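Local coordinates for argininosuccinate lyase (Chelativorans sp., PDB 6RXA), which is a C-N lyase of the aspartase/fumarase superfamily that probably splits argininosuccinate into fumarate and L-arginine, and is known as EDDS lyase, at residues A246-L249 with S250-R254; K353-M356 with R357-A361; A487-V490 with Q491-I494. The protein carries 2 engineered substitutions. All coordinates share one frame; numbering follows the deposited sequence.

Overall arrangement
All three contacts run along single helices, with the same backbone bonding from i+4 to i, yet their side chains differ with their place in the fold. Contact 1, in helix 236-262, is buried near the chain centre, joins apolar packing to one serine hydroxyl bonded to its own helix backbone and another to a neighbouring helix, and meets a second subunit. Contact 2, in helix 353-362, is partly buried and carries long polar and charged side chains, one arginine lying on a tyrosine face. Contact 3, near the end of helix 451-500, is a surface contact with a water bridge. Contacts 2 and 3 lie on opposite sides of the chain's centre, their own centres about 67 Å apart.

Contact 1: residues A246-L249 with S250-R254; sequences AVFL and SGLSR
Ser250 turns its hydroxyl back on the preceding turn of helix 236-262, and OG donates to Val247 O at 2.8 Å. With chi1 at 81°, OG sits between the backbone N and the carbonyl carbon of its own residue, which brings it beside the carbonyl three residues earlier. The same oxygen takes a second, longer bond from Gly251 N, 3.3 Å from Val247 O, so two donors share one acceptor. Gly251 N also lies near Phe248 O, but that bond is weak and bent. Phe248 O has a better donor in Leu252 N, which approaches in the carbonyl plane. Of the remaining backbone bonds, Ser250 N to Ala246 O, at 2.9 Å, is more bent than Ser253 N to Leu249 O, at 2.8 Å with an N-H...O angle of 164°.

The apolar part of the contact gathers on Leu252. Its CG lies opposite the backbone N (chi1 -178°), and CD1 comes within 4.2 Å of both Phe248 CZ and Leu249 CD2. The two leucines run side by side, while the methyl meets the phenylalanine ring obliquely. Helix 329-348 packs against Phe248, Leu249 and Leu252. Ser253 OG is bonded to Arg296 of helix 290-301, and Arg254 reaches Ala233 O and Glu317 O of the second subunit.

In this central helix of the lyase, the chemistry implies that a buried serine can be satisfied by spending its hydroxyl on the helix's own backbone, with Val247 O accepting from both OG and the more distant Gly251 N.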
loop_
_atom_site.group_PDB
_atom_site.type_symbol
_atom_site.label_atom_id
_atom_site.label_comp_id
_atom_site.label_asym_id
_atom_site.label_seq_id
_atom_site.Cartn_x
_atom_site.Cartn_y
_atom_site.Cartn_z
ATOM N N ALA A 246 -10.991 3.132 -4.851
ATOM C CA ALA A 246 -9.679 3.742 -5.019
ATOM C C ALA A 246 -9.418 4.127 -6.473
ATOM O O ALA A 246 -8.872 5.201 -6.751
ATOM C CB ALA A 246 -8.571 2.823 -4.522
ATOM N N VAL A 247 -9.744 3.241 -7.419
ATOM C CA VAL A 247 -9.443 3.560 -8.820
ATOM C C VAL A 247 -10.354 4.669 -9.344
ATOM O O VAL A 247 -9.893 5.600 -10.020
ATOM C CB VAL A 247 -9.408 2.308 -9.723
ATOM C CG1 VAL A 247 -10.802 1.808 -10.059
ATOM C CG2 VAL A 247 -8.619 2.625 -11.008
ATOM N N PHE A 248 -11.654 4.601 -9.028
ATOM C CA PHE A 248 -12.567 5.685 -9.354
ATOM C C PHE A 248 -12.066 7.011 -8.787
ATOM O O PHE A 248 -11.994 8.026 -9.492
ATOM C CB PHE A 248 -13.980 5.371 -8.834
ATOM C CG PHE A 248 -14.823 6.601 -8.687
ATOM C CD1 PHE A 248 -15.217 7.319 -9.800
ATOM C CD2 PHE A 248 -15.148 7.087 -7.443
ATOM C CE1 PHE A 248 -15.926 8.477 -9.681
ATOM C CE2 PHE A 248 -15.868 8.247 -7.310
ATOM C CZ PHE A 248 -16.269 8.952 -8.420
ATOM N N LEU A 249 -11.686 7.016 -7.510
ATOM C CA LEU A 249 -11.233 8.260 -6.897
ATOM C C LEU A 249 -9.928 8.742 -7.508
ATOM O O LEU A 249 -9.677 9.952 -7.510
ATOM C CB LEU A 249 -11.139 8.130 -5.374
ATOM C CG LEU A 249 -12.492 8.209 -4.640
ATOM C CD1 LEU A 249 -12.369 7.779 -3.196
ATOM C CD2 LEU A 249 -13.039 9.632 -4.717
ATOM N N SER A 250 -9.083 7.829 -8.008
ATOM C CA SER A 250 -7.853 8.293 -8.640
ATOM C C SER A 250 -8.167 9.113 -9.886
ATOM O O SER A 250 -7.469 10.095 -10.172
ATOM C CB SER A 250 -6.883 7.142 -8.951
ATOM O OG SER A 250 -7.231 6.466 -10.147
ATOM N N GLY A 251 -9.231 8.762 -10.614
ATOM C CA GLY A 251 -9.604 9.565 -11.764
ATOM C C GLY A 251 -10.193 10.893 -11.353
ATOM O O GLY A 251 -10.029 11.898 -12.053
ATOM N N LEU A 252 -10.888 10.907 -10.214
ATOM C CA LEU A 252 -11.406 12.141 -9.636
ATOM C C LEU A 252 -10.271 13.040 -9.160
ATOM O O LEU A 252 -10.298 14.253 -9.407
ATOM C CB LEU A 252 -12.402 11.771 -8.528
ATOM C CG LEU A 252 -13.079 12.944 -7.829
ATOM C CD1 LEU A 252 -14.468 12.589 -7.326
ATOM C CD2 LEU A 252 -12.233 13.442 -6.682
ATOM N N SER A 253 -9.241 12.469 -8.531
ATOM C CA SER A 253 -8.049 13.242 -8.196
ATOM C C SER A 253 -7.414 13.860 -9.439
ATOM O O SER A 253 -6.982 15.019 -9.417
ATOM C CB SER A 253 -7.042 12.352 -7.465
ATOM O OG SER A 253 -5.822 13.046 -7.294
ATOM N N ARG A 254 -7.341 13.103 -10.528
ATOM C CA ARG A 254 -6.710 13.609 -11.740
ATOM C C ARG A 254 -7.484 14.781 -12.328
ATOM O O ARG A 254 -6.882 15.766 -12.777
ATOM C CB ARG A 254 -6.571 12.465 -12.748
ATOM C CG ARG A 254 -5.521 11.457 -12.311
ATOM C CD ARG A 254 -5.544 10.166 -13.118
ATOM N NE ARG A 254 -4.944 10.350 -14.420
ATOM C CZ ARG A 254 -5.012 9.453 -15.394
ATOM N NH1 ARG A 254 -5.708 8.318 -15.196
ATOM N NH2 ARG A 254 -4.375 9.698 -16.548
#

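Contact 2: residues K353-M356 with R357-A361; sequences KERM and RQYAA
The Tyr359 ring presents one face to Arg355, whose CG stands 4.1 Å from the ring centroid and 21° off the normal, a CH-pi contact offset toward the rim. The carbonyl oxygen Arg355 O also lies over a face of this ring. The bend of Arg355 at chi2 (84°) lays CD alongside the phenol, 3.7 Å from Tyr359 OH. On the other flank of CD is Gln358 OE1, at 3.8 Å, so the aliphatic arm of the arginine runs beside both partners. The phenol's hydrogen bond goes elsewhere, to Tyr267 O.

A second flat group, the Arg357 guanidinium, has Lys353 O over one face, 3.9 Å above the plane. Its NH2 is 4.0 Å from Glu354 CG, yet the opposite charges stay apart, with Glu354 OE1 5.2 Å from Arg357 NH2. That is too far for a salt bridge, and any attraction is probably weak. An alanine in place of Tyr359 would probably leave the arm of Arg355 without its aromatic wall and Tyr267 O without its phenol donor.

Of the four backbone bonds from i+4 to i beneath, that from Tyr359 N to Arg355 O (3.0 Å, 175°) is nearly straight. Met356 and Ala360 cover strand 153-158; Glu354 and Gln358 are exposed. The CH-pi contact of arginine methylene with tyrosine, where the helix meets residues 266-269, is an i to i+4 pairing on an amphipathic alpha-helix.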
loop_
_atom_site.group_PDB
_atom_site.type_symbol
_atom_site.label_atom_id
_atom_site.label_comp_id
_atom_site.label_asym_id
_atom_site.label_seq_id
_atom_site.Cartn_x
_atom_site.Cartn_y
_atom_site.Cartn_z
ATOM N N LYS A 353 -12.816 31.756 -21.652
ATOM C CA LYS A 353 -12.782 31.327 -23.047
ATOM C C LYS A 353 -11.754 32.109 -23.846
ATOM O O LYS A 353 -11.085 31.544 -24.723
ATOM C CB LYS A 353 -14.165 31.460 -23.681
ATOM C CG LYS A 353 -15.211 30.568 -23.035
ATOM C CD LYS A 353 -16.504 30.601 -23.829
ATOM C CE LYS A 353 -17.581 29.760 -23.174
ATOM N NZ LYS A 353 -18.860 29.776 -23.946
ATOM N N GLU A 354 -11.610 33.407 -23.563
ATOM C CA GLU A 354 -10.675 34.218 -24.337
ATOM C C GLU A 354 -9.236 33.791 -24.079
ATOM O O GLU A 354 -8.437 33.684 -25.019
ATOM C CB GLU A 354 -10.853 35.703 -24.007
ATOM C CG GLU A 354 -12.060 36.367 -24.643
ATOM C CD GLU A 354 -11.962 37.888 -24.624
ATOM O OE1 GLU A 354 -10.830 38.416 -24.582
ATOM O OE2 GLU A 354 -13.018 38.555 -24.649
ATOM N N ARG A 355 -8.881 33.554 -22.820
ATOM C CA ARG A 355 -7.516 33.139 -22.515
ATOM C C ARG A 355 -7.239 31.743 -23.062
ATOM O O ARG A 355 -6.142 31.479 -23.567
ATOM C CB ARG A 355 -7.282 33.219 -21.008
ATOM C CG ARG A 355 -5.885 32.898 -20.529
ATOM C CD ARG A 355 -4.897 34.059 -20.579
ATOM N NE ARG A 355 -5.223 35.321 -19.884
ATOM C CZ ARG A 355 -5.941 35.495 -18.769
ATOM N NH1 ARG A 355 -6.535 34.495 -18.133
ATOM N NH2 ARG A 355 -6.085 36.729 -18.303
ATOM N N MET A 356 -8.215 30.839 -22.976
ATOM C CA MET A 356 -8.050 29.510 -23.556
ATOM C C MET A 356 -7.726 29.606 -25.043
ATOM O O MET A 356 -6.789 28.964 -25.529
ATOM C CB MET A 356 -9.334 28.704 -23.369
ATOM C CG MET A 356 -9.558 28.152 -21.969
ATOM S SD MET A 356 -11.162 27.334 -21.866
ATOM C CE MET A 356 -11.012 26.481 -20.301
ATOM N N ARG A 357 -8.493 30.414 -25.774
ATOM C CA ARG A 357 -8.236 30.597 -27.200
ATOM C C ARG A 357 -6.877 31.245 -27.430
ATOM O O ARG A 357 -6.143 30.860 -28.354
ATOM C CB ARG A 357 -9.341 31.457 -27.810
ATOM C CG ARG A 357 -9.269 31.598 -29.323
ATOM C CD ARG A 357 -10.388 32.546 -29.820
ATOM N NE ARG A 357 -11.603 32.478 -28.995
ATOM C CZ ARG A 357 -12.058 33.459 -28.207
ATOM N NH1 ARG A 357 -13.166 33.278 -27.498
ATOM N NH2 ARG A 357 -11.422 34.623 -28.132
ATOM N N GLN A 358 -6.518 32.235 -26.606
ATOM C CA GLN A 358 -5.234 32.907 -26.776
ATOM C C GLN A 358 -4.080 31.917 -26.689
ATOM O O GLN A 358 -3.193 31.898 -27.549
ATOM C CB GLN A 358 -5.060 33.992 -25.714
ATOM C CG GLN A 358 -3.728 34.706 -25.783
ATOM C CD GLN A 358 -3.574 35.778 -24.721
ATOM O OE1 GLN A 358 -4.397 35.896 -23.811
ATOM N NE2 GLN A 358 -2.514 36.567 -24.834
ATOM N N TYR A 359 -4.052 31.100 -25.638
ATOM C CA TYR A 359 -2.994 30.108 -25.524
ATOM C C TYR A 359 -2.980 29.191 -26.743
ATOM O O TYR A 359 -1.920 28.914 -27.312
ATOM C CB TYR A 359 -3.178 29.275 -24.265
ATOM C CG TYR A 359 -2.898 29.987 -22.969
ATOM C CD1 TYR A 359 -2.314 31.244 -22.932
ATOM C CD2 TYR A 359 -3.232 29.401 -21.772
ATOM C CE1 TYR A 359 -2.059 31.881 -21.717
ATOM C CE2 TYR A 359 -2.968 30.018 -20.571
ATOM C CZ TYR A 359 -2.398 31.247 -20.536
ATOM O OH TYR A 359 -2.156 31.860 -19.317
ATOM N N ALA A 360 -4.158 28.712 -27.160
ATOM C CA ALA A 360 -4.213 27.794 -28.297
ATOM C C ALA A 360 -3.628 28.430 -29.552
ATOM O O ALA A 360 -2.958 27.756 -30.347
ATOM C CB ALA A 360 -5.652 27.344 -28.552
ATOM N N ALA A 361 -3.871 29.729 -29.747
ATOM C CA ALA A 361 -3.408 30.420 -30.934
ATOM C C ALA A 361 -1.945 30.832 -30.845
ATOM O O ALA A 361 -1.278 30.943 -31.884
ATOM C CB ALA A 361 -4.239 31.686 -31.150
#

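Contact 3: residues A487-V490 with Q491-I494; sequences ADSV and QQII
Ile494 lies back along the helix over Val490, and its side chain can be followed outward atom by atom. CB starts 3.6 Å from Val490 O, the carbonyl that accepts the bond from Ile494 N. CG1 lies opposite its own carbonyl carbon (chi1 -69°) and therefore leans toward the preceding turn, 3.4 Å from Val490 O. At the tip, CD1 meets Val490 CG1 at 3.8 Å, a methyl-to-methyl contact between side chains that lie alongside each other and point the same way. Ile494 also touches Ser70 of helix 62-79, while Val490 rests on Arg48 and Val52 of helix 35-56.

The polar side of the helix is arranged differently. Gln491 is bent at chi2 (-42°), which swings OE1 to the side of the helix, where a water can join it to Ala487 O. This water donates to Gln491 OE1 at 3.0 Å and to Ala487 O at 2.8 Å, bridging the glutamine to a carbonyl that already accepts from Gln491 N. Gln492, by contrast, is extended beyond CG, and its CG passes 3.2 Å from Asp488 O without adding a polar bond there. Asp488 OD1 and Ser489 OG look back along the helix instead, to Gln484 and to Thr485 O respectively.

The backbone repeats one bond throughout, from i+4 to i, as in Ile494 N to Val490 O at 3.0 Å. Val490, Ile493 and Ile494 face the helices of the same chain, and the glutamines and Asp488 face outward: an amphipathic alpha-helix, here near the end of the long helix 451-500 packed on an all-helical neighbourhood.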
loop_
_atom_site.group_PDB
_atom_site.type_symbol
_atom_site.label_atom_id
_atom_site.label_comp_id
_atom_site.label_asym_id
_atom_site.label_seq_id
_atom_site.Cartn_x
_atom_site.Cartn_y
_atom_site.Cartn_z
ATOM N N ALA A 487 -41.609 -6.806 5.951
ATOM C CA ALA A 487 -42.393 -6.069 6.937
ATOM C C ALA A 487 -43.823 -6.596 7.005
ATOM O O ALA A 487 -44.374 -6.786 8.100
ATOM C CB ALA A 487 -42.353 -4.574 6.613
ATOM N N ASP A 488 -44.429 -6.878 5.843
ATOM C CA ASP A 488 -45.774 -7.442 5.813
ATOM C C ASP A 488 -45.825 -8.806 6.489
ATOM O O ASP A 488 -46.784 -9.114 7.208
ATOM C CB ASP A 488 -46.245 -7.603 4.365
ATOM C CG ASP A 488 -46.551 -6.285 3.693
ATOM O OD1 ASP A 488 -46.498 -5.234 4.370
ATOM O OD2 ASP A 488 -46.830 -6.307 2.478
ATOM N N SER A 489 -44.816 -9.645 6.241
ATOM C CA SER A 489 -44.787 -10.980 6.822
ATOM C C SER A 489 -44.699 -10.904 8.339
ATOM O O SER A 489 -45.376 -11.658 9.051
ATOM C CB SER A 489 -43.592 -11.764 6.275
ATOM O OG SER A 489 -43.743 -12.054 4.896
ATOM N N VAL A 490 -43.860 -10.003 8.850
ATOM C CA VAL A 490 -43.719 -9.839 10.293
ATOM C C VAL A 490 -45.042 -9.417 10.909
ATOM O O VAL A 490 -45.463 -9.953 11.941
ATOM C CB VAL A 490 -42.589 -8.833 10.585
ATOM C CG1 VAL A 490 -42.568 -8.450 12.045
ATOM C CG2 VAL A 490 -41.259 -9.414 10.181
ATOM N N GLN A 491 -45.735 -8.462 10.287
ATOM C CA GLN A 491 -46.997 -8.012 10.863
ATOM C C GLN A 491 -48.054 -9.109 10.791
ATOM O O GLN A 491 -48.833 -9.285 11.738
ATOM C CB GLN A 491 -47.457 -6.713 10.210
ATOM C CG GLN A 491 -46.668 -5.483 10.668
ATOM C CD GLN A 491 -46.394 -5.454 12.174
ATOM O OE1 GLN A 491 -45.231 -5.383 12.608
ATOM N NE2 GLN A 491 -47.461 -5.521 12.976
ATOM N N GLN A 492 -48.086 -9.877 9.694
ATOM C CA GLN A 492 -49.013 -11.005 9.593
ATOM C C GLN A 492 -48.856 -11.948 10.780
ATOM O O GLN A 492 -49.844 -12.343 11.413
ATOM C CB GLN A 492 -48.770 -11.767 8.283
ATOM C CG GLN A 492 -49.355 -11.093 7.066
ATOM C CD GLN A 492 -48.756 -11.573 5.755
ATOM O OE1 GLN A 492 -47.911 -12.484 5.709
ATOM N NE2 GLN A 492 -49.176 -10.934 4.670
ATOM N N ILE A 493 -47.615 -12.315 11.098
ATOM C CA ILE A 493 -47.359 -13.251 12.183
ATOM C C ILE A 493 -47.767 -12.650 13.520
ATOM O O ILE A 493 -48.458 -13.292 14.322
ATOM C CB ILE A 493 -45.880 -13.668 12.172
ATOM C CG1 ILE A 493 -45.598 -14.582 10.976
ATOM C CG2 ILE A 493 -45.513 -14.371 13.465
ATOM C CD1 ILE A 493 -44.124 -14.686 10.585
ATOM N N ILE A 494 -47.351 -11.411 13.785
ATOM C CA ILE A 494 -47.647 -10.796 15.079
ATOM C C ILE A 494 -49.152 -10.654 15.268
ATOM O O ILE A 494 -49.701 -10.949 16.339
ATOM C CB ILE A 494 -46.919 -9.448 15.227
ATOM C CG1 ILE A 494 -45.411 -9.665 15.340
ATOM C CG2 ILE A 494 -47.450 -8.697 16.452
ATOM C CD1 ILE A 494 -44.590 -8.376 15.269
HETATM O O HOH W 1 -43.496 -5.150 10.169
#